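Tryptophan decarboxylase 1 (Oryza sativa subsp. japonica, PDB 6KHO) uses pyridoxal 5'-phosphate to decarboxylate L-tryptophan to tryptamine and 5-hydroxy-L-tryptophan to serotonin, in the rice pathway of serotonin biosynthesis. Local coordinates at residues S47-P55 with L465-V473; S407-F415 with F486-E495. All coordinates share one frame; numbering follows the deposited sequence.

Contact 1: S47-P55 with L465-V473; sequences SVESMPVLP and LNKTGKAYV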
ATOM      1  N   SER A  47      -8.516  16.235  23.463  1.00 34.12           N
ATOM      2  CA  SER A  47      -9.027  17.510  22.991  1.00 33.55           C
ATOM      3  C   SER A  47      -9.792  17.443  21.669  1.00 36.22           C
ATOM      4  O   SER A  47     -10.374  18.458  21.275  1.00 37.97           O
ATOM      5  CB  SER A  47      -7.873  18.513  22.865  1.00 34.63           C
ATOM      6  OG  SER A  47      -7.002  18.182  21.795  1.00 38.40           O
ATOM      7  N   VAL A  48      -9.840  16.288  20.983  1.00 31.96           N
ATOM      8  CA  VAL A  48     -10.381  16.280  19.617  1.00 33.01           C
ATOM      9  C   VAL A  48     -11.869  16.629  19.605  1.00 34.33           C
ATOM     10  O   VAL A  48     -12.344  17.336  18.704  1.00 34.32           O
ATOM     11  CB  VAL A  48     -10.116  14.932  18.912  1.00 33.56           C
ATOM     12  CG1 VAL A  48     -10.827  13.769  19.605  1.00 29.90           C
ATOM     13  CG2 VAL A  48     -10.546  15.015  17.442  1.00 30.49           C
ATOM     14  N   GLU A  49     -12.627  16.157  20.601  1.00 36.35           N
ATOM     15  CA  GLU A  49     -14.068  16.389  20.605  1.00 35.58           C
ATOM     16  C   GLU A  49     -14.402  17.875  20.651  1.00 39.63           C
ATOM     17  O   GLU A  49     -15.446  18.300  20.138  1.00 39.97           O
ATOM     18  CB  GLU A  49     -14.712  15.658  21.789  1.00 38.03           C
ATOM     19  CG  GLU A  49     -16.231  15.837  21.879  1.00 39.33           C
ATOM     20  CD  GLU A  49     -16.857  15.107  23.062  1.00 43.32           C
ATOM     21  OE1 GLU A  49     -16.189  14.246  23.680  1.00 45.76           O
ATOM     22  OE2 GLU A  49     -18.027  15.398  23.381  1.00 45.14           O
ATOM     23  N   SER A  50     -13.526  18.674  21.251  1.00 35.61           N
ATOM     24  CA  SER A  50     -13.711  20.110  21.391  1.00 38.70           C
ATOM     25  C   SER A  50     -13.369  20.871  20.121  1.00 41.48           C
ATOM     26  O   SER A  50     -13.670  22.065  20.031  1.00 40.47           O
ATOM     27  CB  SER A  50     -12.843  20.630  22.544  1.00 39.01           C
ATOM     28  OG  SER A  50     -11.482  20.739  22.137  1.00 41.66           O
ATOM     29  N   MET A  51     -12.732  20.222  19.152  1.00 38.92           N
ATOM     30  CA  MET A  51     -12.437  20.837  17.872  1.00 37.83           C
ATOM     31  C   MET A  51     -13.626  20.675  16.926  1.00 37.08           C
ATOM     32  O   MET A  51     -14.433  19.753  17.082  1.00 37.82           O
ATOM     33  CB  MET A  51     -11.199  20.196  17.250  1.00 38.14           C
ATOM     34  CG  MET A  51      -9.985  20.120  18.178  1.00 38.28           C
ATOM     35  SD  MET A  51      -8.602  19.303  17.342  1.00 41.54           S
ATOM     36  CE  MET A  51      -7.293  19.459  18.563  1.00 39.53           C
ATOM     37  N   PRO A  52     -13.775  21.563  15.947  1.00 35.16           N
ATOM     38  CA  PRO A  52     -14.777  21.323  14.904  1.00 39.84           C
ATOM     39  C   PRO A  52     -14.365  20.113  14.073  1.00 35.14           C
ATOM     40  O   PRO A  52     -13.207  19.991  13.673  1.00 36.13           O
ATOM     41  CB  PRO A  52     -14.758  22.619  14.084  1.00 35.58           C
ATOM     42  CG  PRO A  52     -13.385  23.203  14.341  1.00 41.74           C
ATOM     43  CD  PRO A  52     -13.044  22.830  15.753  1.00 39.15           C
ATOM     44  N   VAL A  53     -15.314  19.203  13.835  1.00 37.95           N
ATOM     45  CA  VAL A  53     -14.991  17.990  13.075  1.00 33.93           C
ATOM     46  C   VAL A  53     -14.415  18.353  11.715  1.00 36.71           C
ATOM     47  O   VAL A  53     -13.359  17.846  11.313  1.00 35.66           O
ATOM     48  CB  VAL A  53     -16.222  17.082  12.937  1.00 36.63           C
ATOM     49  CG1 VAL A  53     -15.821  15.818  12.184  1.00 35.83           C
ATOM     50  CG2 VAL A  53     -16.788  16.736  14.305  1.00 34.26           C
ATOM     51  N   LEU A  54     -15.098  19.239  10.983  1.00 35.35           N
ATOM     52  CA  LEU A  54     -14.589  19.726   9.704  1.00 36.55           C
ATOM     53  C   LEU A  54     -13.822  21.026   9.906  1.00 39.00           C
ATOM     54  O   LEU A  54     -14.200  21.838  10.750  1.00 38.62           O
ATOM     55  CB  LEU A  54     -15.730  19.969   8.716  1.00 38.83           C
ATOM     56  CG  LEU A  54     -16.441  18.708   8.231  1.00 37.17           C
ATOM     57  CD1 LEU A  54     -17.796  19.067   7.647  1.00 41.68           C
ATOM     58  CD2 LEU A  54     -15.579  17.988   7.211  1.00 34.99           C
ATOM     59  N   PRO A  55     -12.754  21.251   9.152  1.00 37.73           N
ATOM     60  CA  PRO A  55     -11.957  22.466   9.330  1.00 40.05           C
ATOM     61  C   PRO A  55     -12.534  23.631   8.536  1.00 43.95           C
ATOM     62  O   PRO A  55     -13.463  23.494   7.736  1.00 42.29           O
ATOM     63  CB  PRO A  55     -10.584  22.060   8.785  1.00 39.13           C
ATOM     64  CG  PRO A  55     -10.923  21.096   7.686  1.00 35.33           C
ATOM     65  CD  PRO A  55     -12.166  20.355   8.140  1.00 39.01           C
ATOM     66  N   LEU A 465     -25.720  21.007   9.999  1.00 48.65           N
ATOM     67  CA  LEU A 465     -25.072  20.222  11.041  1.00 47.75           C
ATOM     68  C   LEU A 465     -23.555  20.335  10.939  1.00 45.52           C
ATOM     69  O   LEU A 465     -22.866  20.443  11.959  1.00 46.32           O
ATOM     70  CB  LEU A 465     -25.530  18.767  10.961  1.00 46.15           C
ATOM     71  CG  LEU A 465     -27.030  18.554  11.193  1.00 47.38           C
ATOM     72  CD1 LEU A 465     -27.498  17.235  10.604  1.00 46.91           C
ATOM     73  CD2 LEU A 465     -27.385  18.624  12.675  1.00 48.67           C
ATOM     74  N   ASN A 466     -23.022  20.384   9.712  1.00 43.69           N
ATOM     75  CA  ASN A 466     -21.571  20.421   9.530  1.00 44.17           C
ATOM     76  C   ASN A 466     -20.966  21.766   9.939  1.00 46.83           C
ATOM     77  O   ASN A 466     -19.855  21.802  10.482  1.00 42.13           O
ATOM     78  CB  ASN A 466     -21.210  20.094   8.083  1.00 39.53           C
ATOM     79  CG  ASN A 466     -21.520  18.639   7.716  1.00 41.09           C
ATOM     80  OD1 ASN A 466     -21.767  17.799   8.589  1.00 41.20           O
ATOM     81  ND2 ASN A 466     -21.521  18.347   6.424  1.00 37.54           N
ATOM     82  N   LYS A 467     -21.660  22.885   9.677  1.00 48.68           N
ATOM     83  CA  LYS A 467     -21.119  24.189  10.074  1.00 46.65           C
ATOM     84  C   LYS A 467     -21.041  24.327  11.588  1.00 47.81           C
ATOM     85  O   LYS A 467     -20.231  25.113  12.094  1.00 49.65           O
ATOM     86  CB  LYS A 467     -21.969  25.329   9.498  1.00 51.39           C
ATOM     87  CG  LYS A 467     -23.424  25.267   9.938  1.00 57.17           C
ATOM     88  CD  LYS A 467     -24.204  26.562   9.710  1.00 62.66           C
ATOM     89  CE  LYS A 467     -25.471  26.582  10.566  1.00 60.74           C
ATOM     90  NZ  LYS A 467     -25.159  26.394  12.014  1.00 61.65           N
ATOM     91  N   THR A 468     -21.859  23.560  12.308  1.00 47.33           N
ATOM     92  CA  THR A 468     -21.849  23.555  13.768  1.00 45.57           C
ATOM     93  C   THR A 468     -20.488  23.144  14.337  1.00 46.95           C
ATOM     94  O   THR A 468     -20.062  23.650  15.384  1.00 41.51           O
ATOM     95  CB  THR A 468     -22.951  22.609  14.247  1.00 46.35           C
ATOM     96  OG1 THR A 468     -24.211  23.293  14.199  1.00 53.04           O
ATOM     97  CG2 THR A 468     -22.716  22.140  15.628  1.00 49.19           C
ATOM     98  N   GLY A 469     -19.791  22.230  13.670  1.00 44.09           N
ATOM     99  CA  GLY A 469     -18.595  21.656  14.236  1.00 42.09           C
ATOM    100  C   GLY A 469     -18.838  20.548  15.235  1.00 38.81           C
ATOM    101  O   GLY A 469     -17.869  19.944  15.711  1.00 39.77           O
ATOM    102  N   LYS A 470     -20.093  20.268  15.581  1.00 35.77           N
ATOM    103  CA  LYS A 470     -20.431  19.172  16.477  1.00 38.92           C
ATOM    104  C   LYS A 470     -20.951  17.952  15.723  1.00 39.60           C
ATOM    105  O   LYS A 470     -21.519  17.041  16.336  1.00 38.13           O
ATOM    106  CB  LYS A 470     -21.454  19.638  17.517  1.00 42.30           C
ATOM    107  CG  LYS A 470     -20.962  20.817  18.381  1.00 44.95           C
ATOM    108  CD  LYS A 470     -20.590  20.374  19.797  1.00 47.82           C
ATOM    109  CE  LYS A 470     -19.175  19.813  19.859  1.00 52.20           C
ATOM    110  NZ  LYS A 470     -18.738  19.498  21.260  1.00 51.92           N
ATOM    111  N   ALA A 471     -20.768  17.922  14.408  1.00 39.92           N
ATOM    112  CA  ALA A 471     -21.143  16.780  13.588  1.00 38.55           C
ATOM    113  C   ALA A 471     -20.375  16.848  12.281  1.00 38.07           C
ATOM    114  O   ALA A 471     -19.942  17.920  11.853  1.00 40.75           O
ATOM    115  CB  ALA A 471     -22.649  16.746  13.308  1.00 36.93           C
ATOM    116  N   TYR A 472     -20.179  15.680  11.674  1.00 36.20           N
ATOM    117  CA  TYR A 472     -19.852  15.578  10.259  1.00 35.33           C
ATOM    118  C   TYR A 472     -20.778  14.519   9.689  1.00 40.32           C
ATOM    119  O   TYR A 472     -20.662  13.338  10.033  1.00 37.30           O
ATOM    120  CB  TYR A 472     -18.398  15.210  10.023  1.00 37.03           C
ATOM    121  CG  TYR A 472     -18.016  15.096   8.565  1.00 40.37           C
ATOM    122  CD1 TYR A 472     -18.800  15.670   7.558  1.00 42.12           C
ATOM    123  CD2 TYR A 472     -16.875  14.398   8.186  1.00 38.66           C
ATOM    124  CE1 TYR A 472     -18.442  15.559   6.220  1.00 41.19           C
ATOM    125  CE2 TYR A 472     -16.511  14.285   6.862  1.00 37.53           C
ATOM    126  CZ  TYR A 472     -17.296  14.863   5.882  1.00 43.13           C
ATOM    127  OH  TYR A 472     -16.921  14.748   4.568  1.00 41.34           O
ATOM    128  N   VAL A 473     -21.708  14.953   8.848  1.00 37.10           N
ATOM    129  CA  VAL A 473     -22.687  14.089   8.210  1.00 38.08           C
ATOM    130  C   VAL A 473     -22.506  14.235   6.709  1.00 41.83           C
ATOM    131  O   VAL A 473     -22.295  15.346   6.207  1.00 40.57           O
ATOM    132  CB  VAL A 473     -24.122  14.463   8.639  1.00 41.87           C
ATOM    133  CG1 VAL A 473     -25.147  13.644   7.885  1.00 40.98           C
ATOM    134  CG2 VAL A 473     -24.282  14.266  10.129  1.00 41.05           C
TER
HETATM  135  O   HOH W   1     -16.981  18.140  17.629  1.00 42.05           O
HETATM  136  O   HOH W   2     -19.498  16.955  21.668  1.00 44.67           O
HETATM  137  O   HOH W   3     -17.979  19.992  11.540  1.00 39.63           O
HETATM  138  O   HOH W   4     -17.000  23.320  10.756  1.00 50.27           O
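L54 sets a methyl over the face of the Y472 ring, the side chains crossing at about a right angle, where the loop after helix 27-47 packs against the turn that leads out of helix 451-468 in this group II, PLP-dependent decarboxylase. The contact is a CH-pi one: L54 CD2 stands 3.7 Å from the centroid of the Y472 ring, only 5° off the ring normal. Its other methyl, CD1, lies 3.5 Å from Y472 CD1 and also meets N466 CB, so the forked leucine covers two neighbours. V53 meets the same tyrosine at its base, CG1 lying 3.4 Å from Y472 CB; that methyl is anti to the backbone N (chi1 -178°), which carries it there. The F100 ring meets Y472 nearly at right angles, and Q130 of the second subunit packs on L54. A serine in place of Y472 would probably leave the L54 methyls without their aromatic platform. G469, first residue past the helix, has positive phi; a CB there would crowd both P52 CB and the preceding carbonyl O. One water accepts from K470 NZ and donates to E49 OE2, while E49 OE1 is bonded to H497. N466 holds the turn with both ends of its amide, ND2 giving to V473 O and OD1 accepting from V473 N. Across the segments, V53 N donates to G469 O at 3.3 Å, with the donor tilted 33° from the carbonyl plane.

Contact 2: S407-F415 with F486-E495; sequences SDVAMAKVF and FAVGSSLQEE. With CA (calcium ion), chain F.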
ATOM      1  N   SER A 407     -21.852  -3.422  20.689  1.00 34.60           N
ATOM      2  CA  SER A 407     -22.144  -2.130  21.294  1.00 37.45           C
ATOM      3  C   SER A 407     -22.295  -1.042  20.238  1.00 38.43           C
ATOM      4  O   SER A 407     -23.102  -0.121  20.417  1.00 37.55           O
ATOM      5  CB  SER A 407     -21.065  -1.765  22.320  1.00 39.90           C
ATOM      6  OG  SER A 407     -19.781  -1.711  21.721  1.00 40.93           O
ATOM      7  N   ASP A 408     -21.560  -1.139  19.120  1.00 36.02           N
ATOM      8  CA  ASP A 408     -21.771  -0.191  18.025  1.00 35.20           C
ATOM      9  C   ASP A 408     -23.144  -0.377  17.403  1.00 35.12           C
ATOM     10  O   ASP A 408     -23.815   0.604  17.052  1.00 34.88           O
ATOM     11  CB  ASP A 408     -20.703  -0.360  16.942  1.00 33.08           C
ATOM     12  CG  ASP A 408     -19.382   0.257  17.329  1.00 36.56           C
ATOM     13  OD1 ASP A 408     -19.348   0.956  18.355  1.00 33.67           O
ATOM     14  OD2 ASP A 408     -18.390   0.053  16.601  1.00 34.93           O
ATOM     15  N   VAL A 409     -23.551  -1.630  17.215  1.00 36.45           N
ATOM     16  CA  VAL A 409     -24.854  -1.909  16.626  1.00 39.55           C
ATOM     17  C   VAL A 409     -25.963  -1.429  17.554  1.00 40.10           C
ATOM     18  O   VAL A 409     -26.967  -0.859  17.106  1.00 42.50           O
ATOM     19  CB  VAL A 409     -24.973  -3.413  16.307  1.00 37.22           C
ATOM     20  CG1 VAL A 409     -26.419  -3.807  16.090  1.00 37.80           C
ATOM     21  CG2 VAL A 409     -24.116  -3.761  15.081  1.00 34.06           C
ATOM     22  N   ALA A 410     -25.778  -1.614  18.863  1.00 39.05           N
ATOM     23  CA  ALA A 410     -26.798  -1.206  19.821  1.00 41.49           C
ATOM     24  C   ALA A 410     -26.932   0.314  19.879  1.00 42.25           C
ATOM     25  O   ALA A 410     -28.047   0.832  19.992  1.00 44.58           O
ATOM     26  CB  ALA A 410     -26.480  -1.789  21.198  1.00 39.12           C
ATOM     27  N   MET A 411     -25.814   1.047  19.788  1.00 39.70           N
ATOM     28  CA  MET A 411     -25.898   2.502  19.644  1.00 39.40           C
ATOM     29  C   MET A 411     -26.642   2.885  18.371  1.00 42.89           C
ATOM     30  O   MET A 411     -27.472   3.801  18.382  1.00 42.00           O
ATOM     31  CB  MET A 411     -24.504   3.140  19.641  1.00 38.46           C
ATOM     32  CG  MET A 411     -23.759   3.099  20.978  1.00 45.29           C
ATOM     33  SD  MET A 411     -22.440   4.345  21.083  1.00 45.63           S
ATOM     34  CE  MET A 411     -21.316   3.799  19.797  1.00 43.39           C
ATOM     35  N   ALA A 412     -26.347   2.209  17.254  1.00 40.46           N
ATOM     36  CA  ALA A 412     -27.071   2.481  16.012  1.00 39.84           C
ATOM     37  C   ALA A 412     -28.563   2.199  16.165  1.00 40.37           C
ATOM     38  O   ALA A 412     -29.395   2.914  15.596  1.00 42.72           O
ATOM     39  CB  ALA A 412     -26.492   1.652  14.864  1.00 39.11           C
ATOM     40  N   LYS A 413     -28.919   1.159  16.921  1.00 41.10           N
ATOM     41  CA  LYS A 413     -30.332   0.862  17.131  1.00 42.98           C
ATOM     42  C   LYS A 413     -31.002   1.945  17.966  1.00 46.45           C
ATOM     43  O   LYS A 413     -32.166   2.279  17.723  1.00 48.44           O
ATOM     44  CB  LYS A 413     -30.500  -0.507  17.790  1.00 45.17           C
ATOM     45  CG  LYS A 413     -31.835  -1.168  17.480  1.00 52.54           C
ATOM     46  CD  LYS A 413     -32.136  -2.324  18.421  1.00 55.12           C
ATOM     47  CE  LYS A 413     -33.586  -2.789  18.272  1.00 59.83           C
ATOM     48  NZ  LYS A 413     -34.559  -1.694  18.563  1.00 60.66           N
ATOM     49  N   VAL A 414     -30.283   2.510  18.941  1.00 42.77           N
ATOM     50  CA  VAL A 414     -30.797   3.655  19.686  1.00 42.87           C
ATOM     51  C   VAL A 414     -31.129   4.800  18.734  1.00 43.21           C
ATOM     52  O   VAL A 414     -32.221   5.379  18.790  1.00 43.18           O
ATOM     53  CB  VAL A 414     -29.789   4.085  20.771  1.00 44.30           C
ATOM     54  CG1 VAL A 414     -30.059   5.503  21.234  1.00 46.55           C
ATOM     55  CG2 VAL A 414     -29.838   3.127  21.962  1.00 46.70           C
ATOM     56  N   PHE A 415     -30.204   5.122  17.824  1.00 37.29           N
ATOM     57  CA  PHE A 415     -30.431   6.230  16.900  1.00 38.97           C
ATOM     58  C   PHE A 415     -31.577   5.936  15.934  1.00 46.34           C
ATOM     59  O   PHE A 415     -32.359   6.838  15.602  1.00 46.78           O
ATOM     60  CB  PHE A 415     -29.154   6.533  16.118  1.00 39.14           C
ATOM     61  CG  PHE A 415     -29.276   7.703  15.179  1.00 41.46           C
ATOM     62  CD1 PHE A 415     -29.009   8.984  15.619  1.00 37.68           C
ATOM     63  CD2 PHE A 415     -29.631   7.517  13.852  1.00 40.82           C
ATOM     64  CE1 PHE A 415     -29.099  10.060  14.762  1.00 43.50           C
ATOM     65  CE2 PHE A 415     -29.729   8.592  12.983  1.00 38.90           C
ATOM     66  CZ  PHE A 415     -29.465   9.865  13.439  1.00 44.10           C
ATOM     67  N   PHE A 486     -25.939   8.123   8.715  1.00 39.51           N
ATOM     68  CA  PHE A 486     -25.461   8.240  10.092  1.00 37.62           C
ATOM     69  C   PHE A 486     -24.703   6.953  10.428  1.00 37.48           C
ATOM     70  O   PHE A 486     -25.313   5.935  10.773  1.00 35.27           O
ATOM     71  CB  PHE A 486     -26.617   8.480  11.067  1.00 39.74           C
ATOM     72  CG  PHE A 486     -26.179   9.029  12.400  1.00 39.67           C
ATOM     73  CD1 PHE A 486     -25.889  10.379  12.551  1.00 40.16           C
ATOM     74  CD2 PHE A 486     -26.051   8.193  13.501  1.00 42.66           C
ATOM     75  CE1 PHE A 486     -25.488  10.887  13.776  1.00 39.76           C
ATOM     76  CE2 PHE A 486     -25.644   8.689  14.732  1.00 42.33           C
ATOM     77  CZ  PHE A 486     -25.362  10.038  14.872  1.00 42.24           C
ATOM     78  N   ALA A 487     -23.372   7.000  10.320  1.00 35.42           N
ATOM     79  CA  ALA A 487     -22.519   5.827  10.488  1.00 33.98           C
ATOM     80  C   ALA A 487     -21.896   5.871  11.879  1.00 36.66           C
ATOM     81  O   ALA A 487     -20.987   6.669  12.137  1.00 37.22           O
ATOM     82  CB  ALA A 487     -21.452   5.781   9.395  1.00 32.89           C
ATOM     83  N   VAL A 488     -22.391   5.010  12.760  1.00 34.06           N
ATOM     84  CA  VAL A 488     -21.992   4.959  14.161  1.00 37.70           C
ATOM     85  C   VAL A 488     -20.703   4.155  14.288  1.00 37.70           C
ATOM     86  O   VAL A 488     -20.484   3.199  13.537  1.00 34.39           O
ATOM     87  CB  VAL A 488     -23.130   4.331  14.993  1.00 38.14           C
ATOM     88  CG1 VAL A 488     -22.628   3.813  16.328  1.00 40.39           C
ATOM     89  CG2 VAL A 488     -24.283   5.325  15.186  1.00 37.82           C
ATOM     90  N   GLY A 489     -19.832   4.549  15.228  1.00 36.69           N
ATOM     91  CA  GLY A 489     -18.753   3.669  15.637  1.00 37.01           C
ATOM     92  C   GLY A 489     -17.354   4.246  15.756  1.00 33.57           C
ATOM     93  O   GLY A 489     -16.414   3.505  16.070  1.00 33.10           O
ATOM     94  N   SER A 490     -17.181   5.539  15.490  1.00 31.55           N
ATOM     95  CA  SER A 490     -15.910   6.188  15.802  1.00 34.75           C
ATOM     96  C   SER A 490     -15.439   5.760  17.191  1.00 35.83           C
ATOM     97  O   SER A 490     -16.231   5.702  18.133  1.00 34.86           O
ATOM     98  CB  SER A 490     -16.067   7.706  15.729  1.00 35.53           C
ATOM     99  OG  SER A 490     -14.848   8.350  16.040  1.00 39.17           O
ATOM    100  N   SER A 491     -14.154   5.395  17.301  1.00 32.86           N
ATOM    101  CA  SER A 491     -13.706   4.669  18.489  1.00 34.30           C
ATOM    102  C   SER A 491     -13.919   5.471  19.781  1.00 38.71           C
ATOM    103  O   SER A 491     -14.213   4.892  20.835  1.00 40.30           O
ATOM    104  CB  SER A 491     -12.238   4.271  18.337  1.00 32.61           C
ATOM    105  OG  SER A 491     -12.114   3.280  17.319  1.00 35.47           O
ATOM    106  N   LEU A 492     -13.765   6.799  19.730  1.00 34.86           N
ATOM    107  CA  LEU A 492     -13.977   7.616  20.926  1.00 36.97           C
ATOM    108  C   LEU A 492     -15.454   7.858  21.235  1.00 38.03           C
ATOM    109  O   LEU A 492     -15.774   8.418  22.291  1.00 36.80           O
ATOM    110  CB  LEU A 492     -13.253   8.957  20.774  1.00 34.78           C
ATOM    111  CG  LEU A 492     -11.731   8.829  20.864  1.00 33.14           C
ATOM    112  CD1 LEU A 492     -11.017  10.151  20.587  1.00 36.85           C
ATOM    113  CD2 LEU A 492     -11.367   8.277  22.235  1.00 36.31           C
ATOM    114  N   GLN A 493     -16.355   7.425  20.361  1.00 35.38           N
ATOM    115  CA  GLN A 493     -17.762   7.792  20.448  1.00 37.24           C
ATOM    116  C   GLN A 493     -18.503   6.907  21.447  1.00 39.57           C
ATOM    117  O   GLN A 493     -18.367   5.679  21.423  1.00 39.73           O
ATOM    118  CB  GLN A 493     -18.377   7.688  19.052  1.00 37.11           C
ATOM    119  CG  GLN A 493     -19.878   7.648  18.966  1.00 39.50           C
ATOM    120  CD  GLN A 493     -20.312   7.424  17.543  1.00 35.03           C
ATOM    121  OE1 GLN A 493     -20.871   6.380  17.210  1.00 39.21           O
ATOM    122  NE2 GLN A 493     -20.018   8.389  16.677  1.00 34.67           N
ATOM    123  N   GLU A 494     -19.268   7.537  22.338  1.00 37.90           N
ATOM    124  CA  GLU A 494     -20.096   6.847  23.318  1.00 39.32           C
ATOM    125  C   GLU A 494     -21.573   7.117  23.031  1.00 40.89           C
ATOM    126  O   GLU A 494     -21.926   7.931  22.169  1.00 37.81           O
ATOM    127  CB  GLU A 494     -19.736   7.283  24.740  1.00 41.28           C
ATOM    128  CG  GLU A 494     -18.430   6.700  25.252  1.00 47.62           C
ATOM    129  CD  GLU A 494     -17.925   7.393  26.518  1.00 58.95           C
ATOM    130  OE1 GLU A 494     -18.744   8.022  27.232  1.00 61.92           O
ATOM    131  OE2 GLU A 494     -16.709   7.311  26.802  1.00 63.62           O
ATOM    132  N   GLU A 495     -22.444   6.424  23.771  1.00 37.11           N
ATOM    133  CA  GLU A 495     -23.878   6.542  23.516  1.00 43.99           C
ATOM    134  C   GLU A 495     -24.353   7.988  23.638  1.00 41.53           C
ATOM    135  O   GLU A 495     -25.185   8.439  22.844  1.00 40.78           O
ATOM    136  CB  GLU A 495     -24.676   5.639  24.460  1.00 43.46           C
ATOM    137  CG  GLU A 495     -26.168   5.632  24.128  1.00 47.85           C
ATOM    138  CD  GLU A 495     -26.996   4.768  25.060  1.00 52.44           C
ATOM    139  OE1 GLU A 495     -26.705   3.559  25.183  1.00 51.97           O
ATOM    140  OE2 GLU A 495     -27.952   5.300  25.665  1.00 55.61           O
TER
HETATM  141 CA    CA F 604     -17.656   1.734  19.803  1.00 38.63          CA
HETATM  142  O   HOH W   5     -18.798   1.062  21.577  1.00 42.04           O
HETATM  143  O   HOH W   6     -17.118  -0.572  19.861  1.00 35.83           O
HETATM  144  O   HOH W   7     -16.439   1.483  17.696  1.00 34.41           O
HETATM  145  O   HOH W   8     -17.727   4.024  19.277  1.00 37.49           O
HETATM  146  O   HOH W   9     -15.470   1.989  20.891  1.00 42.39           O
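A calcium site and an aromatic stack mark two ends of this buried contact, in which helix 386-420 packs on strand 481-487 of the antiparallel sheet and on the loop that follows it. At the stacked end F415 and F486 lie face to face, centroids 3.7 Å apart and planes within 4° of parallel. CE1 of F415 sits over the centre of the F486 ring, and CD2 of F486 over that of F415. F101 and F438 extend the aromatic cluster. Between the ends, V488 turns its two methyls to the helix: CG1 touches D408 O and M411 CE, while CG2 faces A412, whose small side chain is consistent with the close approach of the loop here. M411 SD lies 3.4 Å from E495 N, and the bend at chi3 (-64°) turns the unbranched chain's CE to 3.7 Å from Q493 OE1. That same OE1 accepts from G489 N at 2.9 Å, the donor lying well above the carbonyl plane, and Q493 NE2 is hydrogen-bonded to P98 O. Glycine suits position 489: a CB would press on D408 OD2 and, at these backbone angles, jam against the preceding carbonyl O. D408 OD1 binds calcium at 2.4 Å, five waters complete the observed shell, and OD2 takes a hydrogen bond from W331. One metal water donates to both D408 OD2 and G489 O, another to S490 O and Q493 O. The ion therefore ties helix to loop largely through water, its charge probably favouring an ionised D408 and polarising the bound waters that donate to those carbonyls.

Overall arrangement
Contacts 1 and 2 have centres about 17 Å apart and interleave along the sequence: 407-415 falls between 47-55 and 465-473, and 486-495 follows both. They meet directly where V48 CG1 packs 3.8 Å from L492 CD1, and H497, just beyond 486-495, links them by bonding both E49 and the backbone N of E494. Each also reaches the second subunit of the homodimer. Towards the active site, the side chain of F104, which binds serotonin, is about 8 Å from G489 of contact 2 and about 11 Å from the side chain of Y472 in contact 1. The side chain of D408 lies about 10 Å from that of K330, the lysine to which the cofactor attaches, though not in this structure, and G489 about 14 Å from bound pyridoxal 5'-phosphate.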